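Local atomic coordinates of dihydrofolate reductase, putative (Aspergillus flavus, PDB entry 6DRS), a protein that probably catalyses the NADPH-dependent reduction of dihydrofolate to tetrahydrofolate and is the target of antifolate inhibitors. Residues V11-I16 / I176-V181; E20-G25 / I201-L206; L24-N29 / C195-P200. All coordinates share one frame; numbering follows the deposited sequence.

Contact 1: residues V11-I16 / I176-V181; sequences VATTPI and IVMTNV. With H8A (3-{[(3R)-7,9-diamino-3-methyl-2,3-dihydrofuro[2,3-f]quinazolin-4-yl]oxy}benzonitrile), chain G.
V11-I16 and I176-V181 are neighbouring parallel strands in the central sheet of the dihydrofolate reductase fold, where V11 meets M178, A12 meets T179 and T13 meets N180. Four backbone bonds join them. V11 N gives to V177 O at 3.0 Å, and V11 O takes T179 N. T13 N gives to T179 O, and T13 O takes V181 N at 2.7 Å. The last is the most bent, with 140° at the hydrogen. The short segments are twisted by 38°, and one side-chain bond extends the pairing beyond T13. T14 OG1 gives to V181 O at 2.7 Å. It can do so because OG1 is anti to the backbone N (chi1 -168°). The donor stands above the carbonyl plane and not on a lone pair.

One face of the sheet carries V11, T13, M178 and N180. The M178 chain runs straight to SD and then bends at chi3. SD comes within 3.2 Å of T13 OG1, and CE packs against T13 CG2 and V11 CG1. I26 of the next strand also packs on V11. The T13 and N180 side chains lie side by side, pointing the same way. A water joins them, 2.7 Å from T13 OG1, and it donates to N180 OD1. N180 ND2 is held by Q240.

The other face carries A12 and T179 and borders the antifolate pocket of this family. Here the two CB atoms touch. T179 OG1 lies 3.4 Å from the inhibitor amino group N13 and is hydrogen-bonded to D40, which also bonds the inhibitor. V11 CA lies 3.5 Å from the inhibitor ring atom N9. A12 N is hydrogen-bonded to the NADP carboxamide oxygen.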
loop_
_atom_site.group_PDB
_atom_site.type_symbol
_atom_site.label_atom_id
_atom_site.label_comp_id
_atom_site.label_asym_id
_atom_site.label_seq_id
_atom_site.Cartn_x
_atom_site.Cartn_y
_atom_site.Cartn_z
ATOM N N VAL A 11 1.565 0.943 -4.794
ATOM C CA VAL A 11 2.869 0.260 -4.957
ATOM C C VAL A 11 3.935 1.307 -5.262
ATOM O O VAL A 11 3.625 2.346 -5.861
ATOM C CB VAL A 11 2.786 -0.786 -6.092
ATOM C CG1 VAL A 11 2.668 -0.117 -7.455
ATOM C CG2 VAL A 11 3.944 -1.782 -6.078
ATOM N N ALA A 12 5.173 1.052 -4.831
ATOM C CA ALA A 12 6.345 1.777 -5.347
ATOM C C ALA A 12 7.135 0.828 -6.268
ATOM O O ALA A 12 7.346 -0.340 -5.918
ATOM C CB ALA A 12 7.178 2.342 -4.220
ATOM N N THR A 13 7.466 1.267 -7.486
ATOM C CA THR A 13 8.270 0.434 -8.393
ATOM C C THR A 13 9.552 1.163 -8.815
ATOM O O THR A 13 9.641 2.409 -8.724
ATOM C CB THR A 13 7.498 -0.076 -9.615
ATOM O OG1 THR A 13 7.288 1.032 -10.487
ATOM C CG2 THR A 13 6.202 -0.745 -9.253
ATOM N N THR A 14 10.540 0.349 -9.212
ATOM C CA THR A 14 11.794 0.820 -9.800
ATOM C C THR A 14 12.001 0.121 -11.160
ATOM O O THR A 14 11.817 -1.122 -11.263
ATOM C CB THR A 14 12.961 0.694 -8.814
ATOM O OG1 THR A 14 14.026 1.439 -9.401
ATOM C CG2 THR A 14 13.393 -0.730 -8.526
ATOM N N PRO A 15 12.312 0.900 -12.226
ATOM C CA PRO A 15 12.451 0.258 -13.547
ATOM C C PRO A 15 13.784 -0.493 -13.709
ATOM O O PRO A 15 14.863 0.037 -13.354
ATOM C CB PRO A 15 12.326 1.396 -14.560
ATOM C CG PRO A 15 12.828 2.585 -13.806
ATOM C CD PRO A 15 12.335 2.358 -12.390
ATOM N N ILE A 16 13.675 -1.712 -14.216
ATOM C CA ILE A 16 14.825 -2.561 -14.551
ATOM C C ILE A 16 14.753 -2.943 -16.033
ATOM O O ILE A 16 14.027 -3.867 -16.432
ATOM C CB ILE A 16 14.892 -3.796 -13.640
ATOM C CG1 ILE A 16 14.837 -3.390 -12.164
ATOM C CG2 ILE A 16 16.139 -4.616 -13.952
ATOM C CD1 ILE A 16 14.370 -4.498 -11.259
ATOM N N ILE A 176 -4.305 1.696 -10.129
ATOM C CA ILE A 176 -2.996 1.574 -9.551
ATOM C C ILE A 176 -2.472 2.969 -9.213
ATOM O O ILE A 176 -2.354 3.813 -10.089
ATOM C CB ILE A 176 -2.052 0.781 -10.480
ATOM C CG1 ILE A 176 -2.505 -0.673 -10.625
ATOM C CG2 ILE A 176 -0.635 0.858 -9.945
ATOM C CD1 ILE A 176 -1.876 -1.399 -11.788
ATOM N N VAL A 177 -2.153 3.197 -7.937
ATOM C CA VAL A 177 -1.410 4.389 -7.553
ATOM C C VAL A 177 0.072 4.003 -7.404
ATOM O O VAL A 177 0.449 3.192 -6.506
ATOM C CB VAL A 177 -1.978 4.981 -6.251
ATOM C CG1 VAL A 177 -1.107 6.100 -5.717
ATOM C CG2 VAL A 177 -3.416 5.424 -6.480
ATOM N N MET A 178 0.924 4.534 -8.275
ATOM C CA MET A 178 2.279 3.996 -8.349
ATOM C C MET A 178 3.303 5.098 -8.062
ATOM O O MET A 178 3.216 6.190 -8.642
ATOM C CB MET A 178 2.560 3.373 -9.720
ATOM C CG MET A 178 4.001 2.853 -9.828
ATOM S SD MET A 178 4.379 1.995 -11.372
ATOM C CE MET A 178 3.340 0.535 -11.282
ATOM N N THR A 179 4.248 4.828 -7.158
ATOM C CA THR A 179 5.383 5.703 -7.014
ATOM C C THR A 179 6.540 5.124 -7.840
ATOM O O THR A 179 6.992 3.994 -7.570
ATOM C CB THR A 179 5.830 5.839 -5.557
ATOM O OG1 THR A 179 4.724 6.227 -4.733
ATOM C CG2 THR A 179 6.978 6.819 -5.424
ATOM N N ASN A 180 6.990 5.872 -8.854
ATOM C CA ASN A 180 8.194 5.522 -9.656
ATOM C C ASN A 180 9.442 5.989 -8.914
ATOM O O ASN A 180 9.522 7.136 -8.483
ATOM C CB ASN A 180 8.204 6.145 -11.053
ATOM C CG ASN A 180 7.029 5.659 -11.847
ATOM O OD1 ASN A 180 6.664 4.491 -11.743
ATOM N ND2 ASN A 180 6.374 6.573 -12.538
ATOM N N VAL A 181 10.381 5.052 -8.770
ATOM C CA VAL A 181 11.636 5.264 -8.036
ATOM C C VAL A 181 12.799 4.995 -9.003
ATOM O O VAL A 181 12.881 3.919 -9.595
ATOM C CB VAL A 181 11.725 4.358 -6.782
ATOM C CG1 VAL A 181 13.093 4.450 -6.116
ATOM C CG2 VAL A 181 10.630 4.690 -5.775
HETATM C C2 H8A G . 6.007 0.571 2.382
HETATM C C3 H8A G . 6.004 1.635 1.475
HETATM C C4 H8A G . 5.116 1.620 0.380
HETATM C C5 H8A G . 4.244 0.529 0.166
HETATM C C6 H8A G . 4.268 -0.516 1.120
HETATM C C7 H8A G . 5.142 -0.487 2.172
HETATM C C8 H8A G . 3.380 0.563 -0.905
HETATM O O1 H8A G . 6.848 0.566 3.453
HETATM C C10 H8A G . 4.223 2.642 -1.557
HETATM C C14 H8A G . 6.458 0.863 4.748
HETATM C C15 H8A G . 7.282 0.440 5.813
HETATM C C16 H8A G . 6.912 0.732 7.137
HETATM C C17 H8A G . 5.724 1.443 7.387
HETATM C C18 H8A G . 4.877 1.885 6.349
HETATM N N9 H8A G . 3.393 1.610 -1.760
HETATM N N11 H8A G . 5.093 2.639 -0.525
HETATM N N12 H8A G . 2.442 -0.537 -1.101
HETATM N N13 H8A G . 4.267 3.797 -2.459
HETATM C C19 H8A G . 5.266 1.575 5.028
HETATM C C20 H8A G . 3.745 2.556 6.615
HETATM N N21 H8A G . 2.712 3.108 6.871
HETATM C C22 H8A G . 5.012 -1.682 2.999
HETATM C C23 H8A G . 4.065 -2.529 2.144
HETATM O O24 H8A G . 3.505 -1.659 1.144
HETATM C C25 H8A G . 4.175 -1.331 4.210
HETATM O O HOH W 1 8.895 2.570 -12.073
#

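Contact 2: residues E20-G25 / I201-L206; sequences EKTLLG and IDEELL
T22 and E203 make the one direct hydrogen bond between the start of strand 22-27 and the first turn of the short helix 203-206. The contact lies at the edge of the dihydrofolate reductase sheet. T22 N gives to E203 OE1 at 2.9 Å and meets it nearly along the C-O axis, with 148° at the hydrogen. The E203 chain folds at chi2 (-63°), which turns its carboxylate back to the strand. Its OE1 also lies 3.3 Å from K21 CB.

D202 lies against the strand, with CB on T22 O (3.3 Å) and L24 CG. T22 O is buried here and has no hydrogen-bond partner in the model. The K21 and D202 side chains cross at about a right angle, the extended lysine chain passing CD by OD1. K21 NZ stays 4.2 Å from D202 OD2, beyond a salt bridge. A water takes K21 NZ and donates to D202 OD2. A second water takes L24 N and donates to the same oxygen, so two waters grip OD2. L23 CD2 lies beside it.

L24 CD1 rests on the turn backbone at D202 CA and I201 O and reaches L205 CD1. L24 also packs on T13 and M178, and L205 on I176 and M178, so the short helix is seated on the sheet through its leucines. L206 CD1 lies against T22 CB.

D202 occupies the N-cap position, but its side chain makes no capping bond. A bond within 201-206 ties D202 to E203: D202 OD1 takes E203 N at 2.7 Å with its anti lone pair.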
loop_
_atom_site.group_PDB
_atom_site.type_symbol
_atom_site.label_atom_id
_atom_site.label_comp_id
_atom_site.label_asym_id
_atom_site.label_seq_id
_atom_site.Cartn_x
_atom_site.Cartn_y
_atom_site.Cartn_z
ATOM N N GLU A 20 14.259 -7.974 -23.101
ATOM C CA GLU A 20 12.894 -8.225 -23.597
ATOM C C GLU A 20 11.917 -7.127 -23.142
ATOM O O GLU A 20 11.016 -6.780 -23.888
ATOM C CB GLU A 20 12.423 -9.624 -23.192
ATOM C CG GLU A 20 13.553 -10.638 -23.096
ATOM C CD GLU A 20 14.346 -10.630 -21.790
ATOM O OE1 GLU A 20 14.296 -11.644 -21.064
ATOM O OE2 GLU A 20 15.026 -9.614 -21.497
ATOM N N LYS A 21 12.065 -6.570 -21.938
ATOM C CA LYS A 21 11.111 -5.550 -21.455
ATOM C C LYS A 21 11.688 -4.844 -20.228
ATOM O O LYS A 21 12.621 -5.344 -19.611
ATOM C CB LYS A 21 9.771 -6.195 -21.102
ATOM C CG LYS A 21 9.844 -7.359 -20.128
ATOM C CD LYS A 21 8.515 -8.028 -19.925
ATOM C CE LYS A 21 8.629 -9.270 -19.072
ATOM N NZ LYS A 21 7.322 -9.958 -18.947
ATOM N N THR A 22 11.155 -3.676 -19.899
ATOM C CA THR A 22 11.449 -3.079 -18.617
ATOM C C THR A 22 10.599 -3.767 -17.545
ATOM O O THR A 22 9.361 -3.768 -17.622
ATOM C CB THR A 22 11.162 -1.580 -18.624
ATOM O OG1 THR A 22 11.980 -1.034 -19.659
ATOM C CG2 THR A 22 11.475 -0.916 -17.300
ATOM N N LEU A 23 11.266 -4.362 -16.561
ATOM C CA LEU A 23 10.593 -4.916 -15.377
ATOM C C LEU A 23 10.400 -3.783 -14.355
ATOM O O LEU A 23 11.091 -2.729 -14.422
ATOM C CB LEU A 23 11.457 -6.032 -14.779
ATOM C CG LEU A 23 11.607 -7.294 -15.626
ATOM C CD1 LEU A 23 12.651 -8.228 -15.029
ATOM C CD2 LEU A 23 10.271 -8.012 -15.810
ATOM N N LEU A 24 9.457 -4.000 -13.428
ATOM C CA LEU A 24 9.172 -3.037 -12.345
ATOM C C LEU A 24 9.486 -3.718 -11.001
ATOM O O LEU A 24 8.701 -4.532 -10.508
ATOM C CB LEU A 24 7.704 -2.603 -12.441
ATOM C CG LEU A 24 7.308 -1.830 -13.706
ATOM C CD1 LEU A 24 5.828 -1.489 -13.660
ATOM C CD2 LEU A 24 8.148 -0.562 -13.880
ATOM N N GLY A 25 10.667 -3.446 -10.465
ATOM C CA GLY A 25 11.118 -4.143 -9.284
ATOM C C GLY A 25 10.486 -3.516 -8.050
ATOM O O GLY A 25 10.386 -2.279 -7.974
ATOM N N ILE A 201 2.651 -6.967 -13.818
ATOM C CA ILE A 201 2.458 -6.411 -15.161
ATOM C C ILE A 201 3.436 -5.245 -15.232
ATOM O O ILE A 201 3.802 -4.702 -14.176
ATOM C CB ILE A 201 0.992 -5.965 -15.390
ATOM C CG1 ILE A 201 0.525 -4.953 -14.338
ATOM C CG2 ILE A 201 0.062 -7.178 -15.453
ATOM C CD1 ILE A 201 -0.805 -4.286 -14.644
ATOM N N ASP A 202 3.882 -4.886 -16.433
ATOM C CA ASP A 202 4.914 -3.854 -16.566
ATOM C C ASP A 202 4.700 -3.096 -17.877
ATOM O O ASP A 202 4.518 -1.882 -17.884
ATOM C CB ASP A 202 6.332 -4.434 -16.510
ATOM C CG ASP A 202 6.428 -5.854 -17.055
ATOM O OD1 ASP A 202 5.948 -6.090 -18.197
ATOM O OD2 ASP A 202 6.955 -6.733 -16.325
ATOM N N GLU A 203 4.742 -3.831 -18.973
ATOM C CA GLU A 203 4.729 -3.237 -20.288
ATOM C C GLU A 203 3.317 -2.725 -20.589
ATOM O O GLU A 203 3.152 -1.659 -21.198
ATOM C CB GLU A 203 5.239 -4.246 -21.323
ATOM C CG GLU A 203 6.761 -4.386 -21.330
ATOM C CD GLU A 203 7.561 -3.139 -21.708
ATOM O OE1 GLU A 203 8.737 -3.017 -21.277
ATOM O OE2 GLU A 203 7.010 -2.282 -22.433
ATOM N N GLU A 204 2.318 -3.438 -20.087
ATOM C CA GLU A 204 0.969 -3.063 -20.383
ATOM C C GLU A 204 0.612 -1.715 -19.733
ATOM O O GLU A 204 -0.254 -1.024 -20.258
ATOM C CB GLU A 204 0.021 -4.244 -20.187
ATOM C CG GLU A 204 -0.373 -4.504 -18.754
ATOM C CD GLU A 204 -0.912 -5.915 -18.559
ATOM O OE1 GLU A 204 -0.187 -6.889 -18.929
ATOM O OE2 GLU A 204 -2.065 -6.049 -18.044
ATOM N N LEU A 205 1.292 -1.314 -18.644
ATOM C CA LEU A 205 1.133 0.026 -18.066
ATOM C C LEU A 205 1.979 1.041 -18.840
ATOM O O LEU A 205 1.512 2.122 -19.159
ATOM C CB LEU A 205 1.583 0.023 -16.604
ATOM C CG LEU A 205 0.880 -0.974 -15.689
ATOM C CD1 LEU A 205 1.507 -0.946 -14.305
ATOM C CD2 LEU A 205 -0.619 -0.695 -15.630
ATOM N N LEU A 206 3.234 0.711 -19.105
ATOM C CA LEU A 206 4.120 1.695 -19.725
ATOM C C LEU A 206 3.677 1.951 -21.181
ATOM O O LEU A 206 3.898 3.046 -21.693
ATOM C CB LEU A 206 5.591 1.259 -19.600
ATOM C CG LEU A 206 6.087 0.904 -18.192
ATOM C CD1 LEU A 206 7.336 0.024 -18.236
ATOM C CD2 LEU A 206 6.327 2.140 -17.321
HETATM O O HOH W 2 6.829 -9.562 -15.847
HETATM O O HOH W 3 7.679 -5.993 -13.762
#

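Contact 3: residues L24-N29 / C195-P200; sequences LGIGLN and CDTFFP. With NAP (NADP nicotinamide-adenine-dinucleotide phosphate), chain H.
I26 and G27 both give their backbone N to T197 O, from the same face of its carbonyl plane. I26 N is the straighter, at 2.9 Å and 172°. G27 O in turn takes D196 N, in its carbonyl plane, and T197 N from above it. Each pattern is a classic beta bulge in an antiparallel pair. Beyond the bulges, F199 N gives to L24 O at 2.9 Å.

Among the side chains, D196 OD2 takes N29 N at 2.7 Å on its syn side, tilted from the carboxylate plane. Within 195-200, T197 OG1 gives to D196 OD1. I26 CG2 and L24 CB make apolar contacts with F199 CB. I26 CG1, between its backbone N and carbonyl carbon (chi1 66°), lies 3.5 Å from T197 O. C195 SG lies 3.5 Å from G25 CA, over a residue without a side chain.

The cofactor meets the same strand. Its carboxamide N7N gives to I26 O at 3.1 Å, and bare G27 CA lies 3.5 Å from the ribose O3D.

G25 also bonds T14 of strand 7-17. Helix 159-167 brings Y162 against I26 and the F199 ring.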
loop_
_atom_site.group_PDB
_atom_site.type_symbol
_atom_site.label_atom_id
_atom_site.label_comp_id
_atom_site.label_asym_id
_atom_site.label_seq_id
_atom_site.Cartn_x
_atom_site.Cartn_y
_atom_site.Cartn_z
ATOM N N LEU A 24 9.457 -4.000 -13.428
ATOM C CA LEU A 24 9.172 -3.037 -12.345
ATOM C C LEU A 24 9.486 -3.718 -11.001
ATOM O O LEU A 24 8.701 -4.532 -10.508
ATOM C CB LEU A 24 7.704 -2.603 -12.441
ATOM C CG LEU A 24 7.308 -1.830 -13.706
ATOM C CD1 LEU A 24 5.828 -1.489 -13.660
ATOM C CD2 LEU A 24 8.148 -0.562 -13.880
ATOM N N GLY A 25 10.667 -3.446 -10.465
ATOM C CA GLY A 25 11.118 -4.143 -9.284
ATOM C C GLY A 25 10.486 -3.516 -8.050
ATOM O O GLY A 25 10.386 -2.279 -7.974
ATOM N N ILE A 26 10.075 -4.354 -7.098
ATOM C CA ILE A 26 9.342 -3.883 -5.908
ATOM C C ILE A 26 9.987 -4.402 -4.617
ATOM O O ILE A 26 9.797 -3.775 -3.583
ATOM C CB ILE A 26 7.840 -4.228 -5.987
ATOM C CG1 ILE A 26 7.607 -5.738 -5.937
ATOM C CG2 ILE A 26 7.202 -3.564 -7.207
ATOM C CD1 ILE A 26 6.206 -6.132 -5.557
ATOM N N GLY A 27 10.776 -5.480 -4.671
ATOM C CA GLY A 27 11.274 -6.103 -3.442
ATOM C C GLY A 27 12.572 -6.877 -3.632
ATOM O O GLY A 27 12.879 -7.361 -4.737
ATOM N N LEU A 28 13.330 -7.009 -2.551
ATOM C CA LEU A 28 14.578 -7.798 -2.516
ATOM C C LEU A 28 14.713 -8.379 -1.105
ATOM O O LEU A 28 14.710 -7.617 -0.136
ATOM C CB LEU A 28 15.774 -6.874 -2.804
ATOM C CG LEU A 28 17.166 -7.502 -2.599
ATOM C CD1 LEU A 28 17.487 -8.540 -3.671
ATOM C CD2 LEU A 28 18.258 -6.429 -2.506
ATOM N N ASN A 29 14.860 -9.700 -1.006
ATOM C CA ASN A 29 15.218 -10.353 0.286
ATOM C C ASN A 29 14.149 -10.035 1.351
ATOM O O ASN A 29 14.491 -9.718 2.487
ATOM C CB ASN A 29 16.624 -9.946 0.747
ATOM C CG ASN A 29 17.752 -10.591 -0.051
ATOM O OD1 ASN A 29 17.608 -11.718 -0.533
ATOM N ND2 ASN A 29 18.867 -9.877 -0.200
ATOM N N CYS A 195 16.442 -6.543 -7.583
ATOM C CA CYS A 195 15.125 -6.916 -7.055
ATOM C C CYS A 195 14.883 -8.416 -7.282
ATOM O O CYS A 195 15.288 -8.935 -8.322
ATOM C CB CYS A 195 14.036 -6.138 -7.782
ATOM S SG CYS A 195 14.157 -4.343 -7.541
ATOM N N ASP A 196 14.251 -9.123 -6.346
ATOM C CA ASP A 196 13.872 -10.533 -6.606
ATOM C C ASP A 196 12.353 -10.620 -6.758
ATOM O O ASP A 196 11.812 -11.692 -7.075
ATOM C CB ASP A 196 14.367 -11.503 -5.527
ATOM C CG ASP A 196 14.037 -11.070 -4.103
ATOM O OD1 ASP A 196 13.014 -10.409 -3.922
ATOM O OD2 ASP A 196 14.823 -11.370 -3.189
ATOM N N THR A 197 11.671 -9.490 -6.533
ATOM C CA THR A 197 10.191 -9.443 -6.624
ATOM C C THR A 197 9.805 -8.266 -7.521
ATOM O O THR A 197 10.382 -7.199 -7.383
ATOM C CB THR A 197 9.566 -9.331 -5.226
ATOM O OG1 THR A 197 10.272 -10.226 -4.364
ATOM C CG2 THR A 197 8.080 -9.626 -5.221
ATOM N N PHE A 198 8.849 -8.500 -8.429
ATOM C CA PHE A 198 8.450 -7.556 -9.472
ATOM C C PHE A 198 6.925 -7.418 -9.466
ATOM O O PHE A 198 6.195 -8.366 -9.130
ATOM C CB PHE A 198 8.969 -8.021 -10.844
ATOM C CG PHE A 198 10.431 -8.389 -10.817
ATOM C CD1 PHE A 198 10.836 -9.669 -10.448
ATOM C CD2 PHE A 198 11.412 -7.451 -11.108
ATOM C CE1 PHE A 198 12.189 -9.992 -10.361
ATOM C CE2 PHE A 198 12.760 -7.780 -11.031
ATOM C CZ PHE A 198 13.150 -9.048 -10.657
ATOM N N PHE A 199 6.450 -6.243 -9.870
ATOM C CA PHE A 199 5.044 -6.066 -10.201
ATOM C C PHE A 199 4.651 -7.067 -11.300
ATOM O O PHE A 199 5.450 -7.366 -12.157
ATOM C CB PHE A 199 4.788 -4.595 -10.549
ATOM C CG PHE A 199 3.382 -4.148 -10.236
ATOM C CD1 PHE A 199 2.925 -4.096 -8.926
ATOM C CD2 PHE A 199 2.505 -3.804 -11.252
ATOM C CE1 PHE A 199 1.621 -3.710 -8.636
ATOM C CE2 PHE A 199 1.200 -3.423 -10.962
ATOM C CZ PHE A 199 0.757 -3.384 -9.656
ATOM N N PRO A 200 3.441 -7.621 -11.245
ATOM C CA PRO A 200 3.014 -8.710 -12.124
ATOM C C PRO A 200 2.716 -8.269 -13.569
ATOM O O PRO A 200 2.524 -9.124 -14.452
ATOM C CB PRO A 200 1.739 -9.313 -11.503
ATOM C CG PRO A 200 1.688 -8.730 -10.099
ATOM C CD PRO A 200 2.458 -7.428 -10.158
HETATM P PA NAP H . 3.196 -11.357 -0.762
HETATM O O1A NAP H . 3.325 -10.147 0.119
HETATM O O2A NAP H . 2.372 -11.512 -1.989
HETATM O O5B NAP H . 2.862 -12.620 0.205
HETATM C C5B NAP H . 2.932 -13.997 -0.214
HETATM C C4B NAP H . 2.201 -14.774 0.861
HETATM O O4B NAP H . 0.825 -14.390 0.860
HETATM C C3B NAP H . 2.174 -16.279 0.637
HETATM O O3B NAP H . 3.360 -16.891 1.168
HETATM C C2B NAP H . 0.925 -16.681 1.399
HETATM O O2B NAP H . 1.163 -16.588 2.802
HETATM C C1B NAP H . -0.017 -15.519 1.143
HETATM N N9A NAP H . -0.833 -15.762 -0.033
HETATM C C8A NAP H . -0.441 -15.349 -1.249
HETATM N N7A NAP H . -1.370 -15.691 -2.166
HETATM C C5A NAP H . -2.380 -16.324 -1.531
HETATM C C6A NAP H . -3.665 -16.936 -1.941
HETATM N N6A NAP H . -3.998 -16.877 -3.238
HETATM N N1A NAP H . -4.470 -17.512 -1.022
HETATM C C2A NAP H . -4.084 -17.522 0.267
HETATM N N3A NAP H . -2.916 -16.980 0.708
HETATM C C4A NAP H . -2.022 -16.379 -0.118
HETATM O O3 NAP H . 4.748 -11.812 -1.046
HETATM P PN NAP H . 5.710 -11.464 -2.315
HETATM O O1N NAP H . 4.972 -11.483 -3.588
HETATM O O2N NAP H . 6.879 -12.392 -2.072
HETATM O O5D NAP H . 6.176 -9.971 -1.980
HETATM C C5D NAP H . 6.858 -9.677 -0.786
HETATM C C4D NAP H . 7.962 -8.756 -1.259
HETATM O O4D NAP H . 7.362 -7.680 -1.981
HETATM C C3D NAP H . 8.811 -8.146 -0.169
HETATM O O3D NAP H . 10.158 -8.032 -0.700
HETATM C C2D NAP H . 8.186 -6.787 0.004
HETATM O O2D NAP H . 9.126 -5.876 0.516
HETATM C C1D NAP H . 7.767 -6.435 -1.406
HETATM N N1N NAP H . 6.676 -5.438 -1.441
HETATM C C2N NAP H . 6.921 -4.255 -2.052
HETATM C C3N NAP H . 5.946 -3.238 -2.111
HETATM C C7N NAP H . 6.253 -1.922 -2.822
HETATM O O7N NAP H . 5.375 -1.066 -2.978
HETATM N N7N NAP H . 7.507 -1.724 -3.270
HETATM C C4N NAP H . 4.709 -3.466 -1.476
HETATM C C5N NAP H . 4.496 -4.696 -0.849
HETATM C C6N NAP H . 5.497 -5.669 -0.826
HETATM P P2B NAP H . 1.560 -17.884 3.669
HETATM O O1X NAP H . 2.950 -18.292 3.198
HETATM O O2X NAP H . 1.690 -17.311 5.066
HETATM O O3X NAP H . 0.447 -18.795 3.252
HETATM O O HOH W 3 7.679 -5.993 -13.762
#

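How the contacts relate
From the N terminus, strand 7-17 comes first and leads through a short loop into strand 22-27, its antiparallel neighbour, through T14 O to G25 N and I16 N to L23 O. Contact 1 closes a loop of 159 residues, bringing strand 174-183 back beside strand 7-17. The chain then runs on to 195-200 and 201-206, which both return to strand 22-27. Contact 3 closes 165 residues and contact 2 closes 175. They share L24 and G25, and their loops cross that of contact 1. Water 3 at L24 N belongs to both. The three tie the sheet beside the bound ligands to its edge, with F198 packing on I16 and L23, and F199 on L205.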